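Local coordinates for type 2A phosphatase-associated protein 42 (Saccharomyces cerevisiae, PDB 2V0P), which binds the catalytic subunits of PP2A-type phosphatases, inhibits the phosphatase SIT4 and takes part in negative regulation of TOR signalling, at residues E220-L223 / F224-E227; S98-L101 / I102-K106. All blocks are in the same frame, centred on the assembly; numbering follows the deposited sequence.

Contact 1. Residues E220-L223 / F224-E227; sequences EQNL and FECE. With ZN (zinc ion), chain D.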
loop_
_atom_site.group_PDB
_atom_site.type_symbol
_atom_site.label_atom_id
_atom_site.label_comp_id
_atom_site.label_asym_id
_atom_site.label_seq_id
_atom_site.Cartn_x
_atom_site.Cartn_y
_atom_site.Cartn_z
ATOM N N GLU A 220 6.826 9.546 2.361
ATOM C CA GLU A 220 5.849 8.670 1.578
ATOM C C GLU A 220 5.737 7.284 2.228
ATOM O O GLU A 220 4.599 6.769 2.498
ATOM C CB GLU A 220 6.288 8.563 0.110
ATOM C CG GLU A 220 5.181 8.073 -0.822
ATOM C CD GLU A 220 5.687 7.491 -2.123
ATOM O OE1 GLU A 220 6.909 7.302 -2.314
ATOM O OE2 GLU A 220 4.844 7.195 -2.962
ATOM N N GLN A 221 6.887 6.696 2.514
ATOM C CA GLN A 221 6.973 5.368 3.053
ATOM C C GLN A 221 6.303 5.366 4.411
ATOM O O GLN A 221 5.523 4.516 4.653
ATOM C CB GLN A 221 8.398 4.908 3.166
ATOM C CG GLN A 221 8.611 3.775 4.115
ATOM C CD GLN A 221 8.004 2.456 3.607
ATOM O OE1 GLN A 221 8.000 2.181 2.410
ATOM N NE2 GLN A 221 7.510 1.646 4.521
ATOM N N ASN A 222 6.552 6.373 5.247
ATOM C CA ASN A 222 5.940 6.368 6.566
ATOM C C ASN A 222 4.415 6.617 6.566
ATOM O O ASN A 222 3.697 6.094 7.377
ATOM C CB ASN A 222 6.707 7.337 7.511
ATOM C CG ASN A 222 8.130 6.888 7.804
ATOM O OD1 ASN A 222 8.567 5.833 7.395
ATOM N ND2 ASN A 222 8.868 7.720 8.473
ATOM N N LEU A 223 3.928 7.439 5.666
ATOM C CA LEU A 223 2.552 7.707 5.580
ATOM C C LEU A 223 1.828 6.439 5.079
ATOM O O LEU A 223 0.902 6.049 5.667
ATOM C CB LEU A 223 2.308 8.872 4.625
ATOM C CG LEU A 223 2.658 10.235 5.246
ATOM C CD1 LEU A 223 2.218 11.353 4.291
ATOM C CD2 LEU A 223 1.985 10.390 6.569
ATOM N N PHE A 224 2.364 5.796 4.072
ATOM C CA PHE A 224 1.783 4.558 3.543
ATOM C C PHE A 224 1.803 3.445 4.572
ATOM O O PHE A 224 0.775 2.794 4.801
ATOM C CB PHE A 224 2.556 4.098 2.350
ATOM C CG PHE A 224 1.864 2.982 1.637
ATOM C CD1 PHE A 224 0.700 3.234 0.947
ATOM C CD2 PHE A 224 2.339 1.684 1.717
ATOM C CE1 PHE A 224 0.032 2.188 0.253
ATOM C CE2 PHE A 224 1.660 0.633 1.046
ATOM C CZ PHE A 224 0.540 0.908 0.315
ATOM N N GLU A 225 2.976 3.235 5.187
ATOM C CA GLU A 225 3.164 2.254 6.231
ATOM C C GLU A 225 2.205 2.531 7.365
ATOM O O GLU A 225 1.488 1.602 7.794
ATOM C CB GLU A 225 4.602 2.228 6.719
ATOM C CG GLU A 225 5.014 0.999 7.539
ATOM C CD GLU A 225 6.446 1.135 8.037
ATOM O OE1 GLU A 225 7.319 1.543 7.240
ATOM O OE2 GLU A 225 6.714 0.844 9.229
ATOM N N CYS A 226 2.108 3.791 7.802
ATOM C CA CYS A 226 1.142 4.131 8.845
ATOM C C CYS A 226 -0.335 3.788 8.515
ATOM O O CYS A 226 -1.064 3.189 9.308
ATOM C CB CYS A 226 1.228 5.591 9.182
ATOM S SG CYS A 226 0.286 5.963 10.655
ATOM N N GLU A 227 -0.775 4.220 7.351
ATOM C CA GLU A 227 -2.106 3.914 6.911
ATOM C C GLU A 227 -2.365 2.394 6.845
ATOM O O GLU A 227 -3.430 1.923 7.254
ATOM C CB GLU A 227 -2.357 4.566 5.585
ATOM C CG GLU A 227 -2.470 6.069 5.655
ATOM C CD GLU A 227 -2.583 6.710 4.272
ATOM O OE1 GLU A 227 -3.365 6.212 3.424
ATOM O OE2 GLU A 227 -1.876 7.717 4.039
HETATM ZN ZN ZN D . 0.338 8.237 10.488
HETATM O O HOH W 1 9.301 3.423 8.260
#
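E220 and F224 meet one turn apart in helix 199-231 of the N-terminal domain, whose helices build a tetratricopeptide repeat-like fold. The link between them is a backbone bond, F224 N to E220 O at 2.9 Å. The E220 carboxylate turns to K166 in a salt bridge, which probably compensates its charge in this buried setting; L161 of the second subunit packs on both E220 and F224.

Q221 makes the side-chain bond of this turn. Its chain folds back at chi2 (69°), bringing the amide over to E225, and NE2 donates to E225 OE1 at 2.7 Å. The oxygen lies almost exactly in the amide plane and uses its anti lone pair, while the amide and carboxylate planes are turned 56° apart. An amide suits this place because NE2 carries a second N-H, and it also makes a weak hydrogen bond to the backbone O of K154 of the second subunit. Cut back to an alanine, this position would probably leave E225 OE1 without its donor one turn earlier and the K154 carbonyl without its weak bond.

N222 may reach the same carboxylate indirectly: a water lies within hydrogen-bonding distance of N222 OD1 (2.7 Å) and of E225 OE1 (2.9 Å), and may bridge them. The Q221 bond, with the water if it bridges, would limit rotation of the carboxylate. The main-chain O of N222 receives C226 N at 2.8 Å, and the sulfur of C226, a soft ligand well suited to zinc, binds the metal through SG at 2.3 Å.

L223, an apolar residue suited to burial, gives its carbonyl to the next turn, E227 N to L223 O at 3.0 Å. The extended side chain of E227 runs past that carbonyl, with CG 3.4 Å from L223 O.

Contact 2. Residues S98-L101 / I102-K106; sequences SMKL and IYLKK
M99, present as selenomethionine, curls over the ring of Y103 one helical turn ahead and lays its terminal methyl CE on one ring face. The modelled methyl is too close to the ring for its exact place to be trusted. The selenium lies farther off and obliquely, with SE 5.0 Å from the Y103 ring centroid, in a Met-aromatic contact. A long, flexible side chain suits this place, since the bend at chi2 (-49°) turns the chain toward the ring, though the position of CE beyond it is only approximate. I102 meets the same chain with its longer branch: CD1 is 4.0 Å from M99 SE.

These residues lie on helix 93-120 of the tetratricopeptide repeat-like domain, and i to i+4 backbone bonds set their spacing, Y103 N to M99 O measuring 3.0 Å. On another side of the helix the aliphatic part of K100 meets L104 loosely, K100 CE to L104 CD2 at 4.2 Å. Lysine serves two ends here: its methylenes lie beside leucine, while NZ hydrogen-bonds to the carbonyls of S84 and R86. R86 also packs on Y103, and S88 lies against M99, so the loop before helix 93-120 lies against both partners of the Met-aromatic pair. At the start of the segment, S98 OG bonds back to the carbonyl of A94.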
loop_
_atom_site.group_PDB
_atom_site.type_symbol
_atom_site.label_atom_id
_atom_site.label_comp_id
_atom_site.label_asym_id
_atom_site.label_seq_id
_atom_site.Cartn_x
_atom_site.Cartn_y
_atom_site.Cartn_z
ATOM N N SER A 98 -0.334 0.341 18.313
ATOM C CA SER A 98 -0.707 1.745 18.381
ATOM C C SER A 98 0.540 2.647 18.507
ATOM O O SER A 98 0.636 3.641 17.841
ATOM C CB SER A 98 -1.649 2.002 19.543
ATOM O OG SER A 98 -2.900 1.323 19.365
HETATM N N MSE A 99 1.459 2.267 19.378
HETATM C CA MSE A 99 2.769 2.941 19.539
HETATM C C MSE A 99 3.491 3.099 18.184
HETATM O O MSE A 99 4.007 4.150 17.873
HETATM C CB MSE A 99 3.648 2.182 20.526
HETATM C CG MSE A 99 3.622 2.684 21.952
HETATM SE SE MSE A 99 3.871 4.634 22.142
HETATM C CE MSE A 99 5.235 5.104 20.947
ATOM N N LYS A 100 3.501 2.060 17.360
ATOM C CA LYS A 100 4.115 2.174 16.040
ATOM C C LYS A 100 3.574 3.350 15.241
ATOM O O LYS A 100 4.338 4.033 14.605
ATOM C CB LYS A 100 4.055 0.861 15.231
ATOM C CG LYS A 100 4.894 0.933 13.942
ATOM C CD LYS A 100 6.379 0.782 14.219
ATOM C CE LYS A 100 7.164 0.993 12.938
ATOM N NZ LYS A 100 8.550 1.469 13.259
ATOM N N LEU A 101 2.287 3.600 15.334
ATOM C CA LEU A 101 1.635 4.663 14.591
ATOM C C LEU A 101 2.094 5.988 15.122
ATOM O O LEU A 101 2.361 6.921 14.359
ATOM C CB LEU A 101 0.118 4.558 14.710
ATOM C CG LEU A 101 -0.588 3.256 14.237
ATOM C CD1 LEU A 101 -2.001 3.487 14.250
ATOM C CD2 LEU A 101 -0.100 2.849 12.891
ATOM N N ILE A 102 2.211 6.060 16.454
ATOM C CA ILE A 102 2.782 7.240 17.085
ATOM C C ILE A 102 4.227 7.543 16.590
ATOM O O ILE A 102 4.459 8.627 16.170
ATOM C CB ILE A 102 2.735 7.142 18.597
ATOM C CG1 ILE A 102 1.332 7.415 19.054
ATOM C CG2 ILE A 102 3.737 8.212 19.228
ATOM C CD1 ILE A 102 1.033 6.896 20.458
ATOM N N TYR A 103 5.143 6.587 16.639
ATOM C CA TYR A 103 6.429 6.693 16.030
ATOM C C TYR A 103 6.411 7.206 14.574
ATOM O O TYR A 103 7.167 8.140 14.244
ATOM C CB TYR A 103 7.232 5.387 16.133
ATOM C CG TYR A 103 7.493 4.978 17.583
ATOM C CD1 TYR A 103 7.743 5.923 18.581
ATOM C CD2 TYR A 103 7.417 3.641 17.958
ATOM C CE1 TYR A 103 7.984 5.515 19.931
ATOM C CE2 TYR A 103 7.633 3.245 19.287
ATOM C CZ TYR A 103 7.892 4.157 20.251
ATOM O OH TYR A 103 8.083 3.687 21.554
ATOM N N LEU A 104 5.516 6.670 13.742
ATOM C CA LEU A 104 5.530 7.050 12.333
ATOM C C LEU A 104 5.055 8.467 12.183
ATOM O O LEU A 104 5.562 9.148 11.332
ATOM C CB LEU A 104 4.738 6.084 11.404
ATOM C CG LEU A 104 5.295 4.674 11.372
ATOM C CD1 LEU A 104 4.315 3.678 10.691
ATOM C CD2 LEU A 104 6.683 4.572 10.844
ATOM N N LYS A 105 4.093 8.852 12.998
ATOM C CA LYS A 105 3.564 10.200 13.066
ATOM C C LYS A 105 4.677 11.195 13.465
ATOM O O LYS A 105 4.930 12.207 12.788
ATOM C CB LYS A 105 2.439 10.250 14.106
ATOM C CG LYS A 105 1.741 11.558 14.193
ATOM C CD LYS A 105 0.388 11.427 14.869
ATOM C CE LYS A 105 -0.595 12.496 14.374
ATOM N NZ LYS A 105 -0.980 12.321 12.922
ATOM N N LYS A 106 5.337 10.856 14.552
ATOM C CA LYS A 106 6.472 11.661 15.066
ATOM C C LYS A 106 7.655 11.745 14.090
ATOM O O LYS A 106 8.207 12.806 13.934
ATOM C CB LYS A 106 6.927 11.109 16.411
ATOM C CG LYS A 106 5.931 11.284 17.520
ATOM C CD LYS A 106 5.499 12.739 17.694
ATOM C CE LYS A 106 5.095 13.002 19.140
ATOM N NZ LYS A 106 4.144 14.149 19.255
#

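Overall arrangement
Contact 1 and contact 2 sit on two helices that run in roughly opposite directions and pack side by side, their centres about 11 Å apart. C226 is the meeting point: L104 CD1 lies 3.6 Å from C226 N, and L101 CD2 lies 3.7 Å from C226 O, so two leucines of 98-106 press on the backbone of the zinc-binding cysteine. Beside them, K100 CE approaches E225 OE2 at 3.7 Å, a packing contact. The side chain of K105 also comes within about 5 Å of the zinc ion. Contact 1 is mostly buried and faces the second subunit, whereas contact 2 lies at the surface.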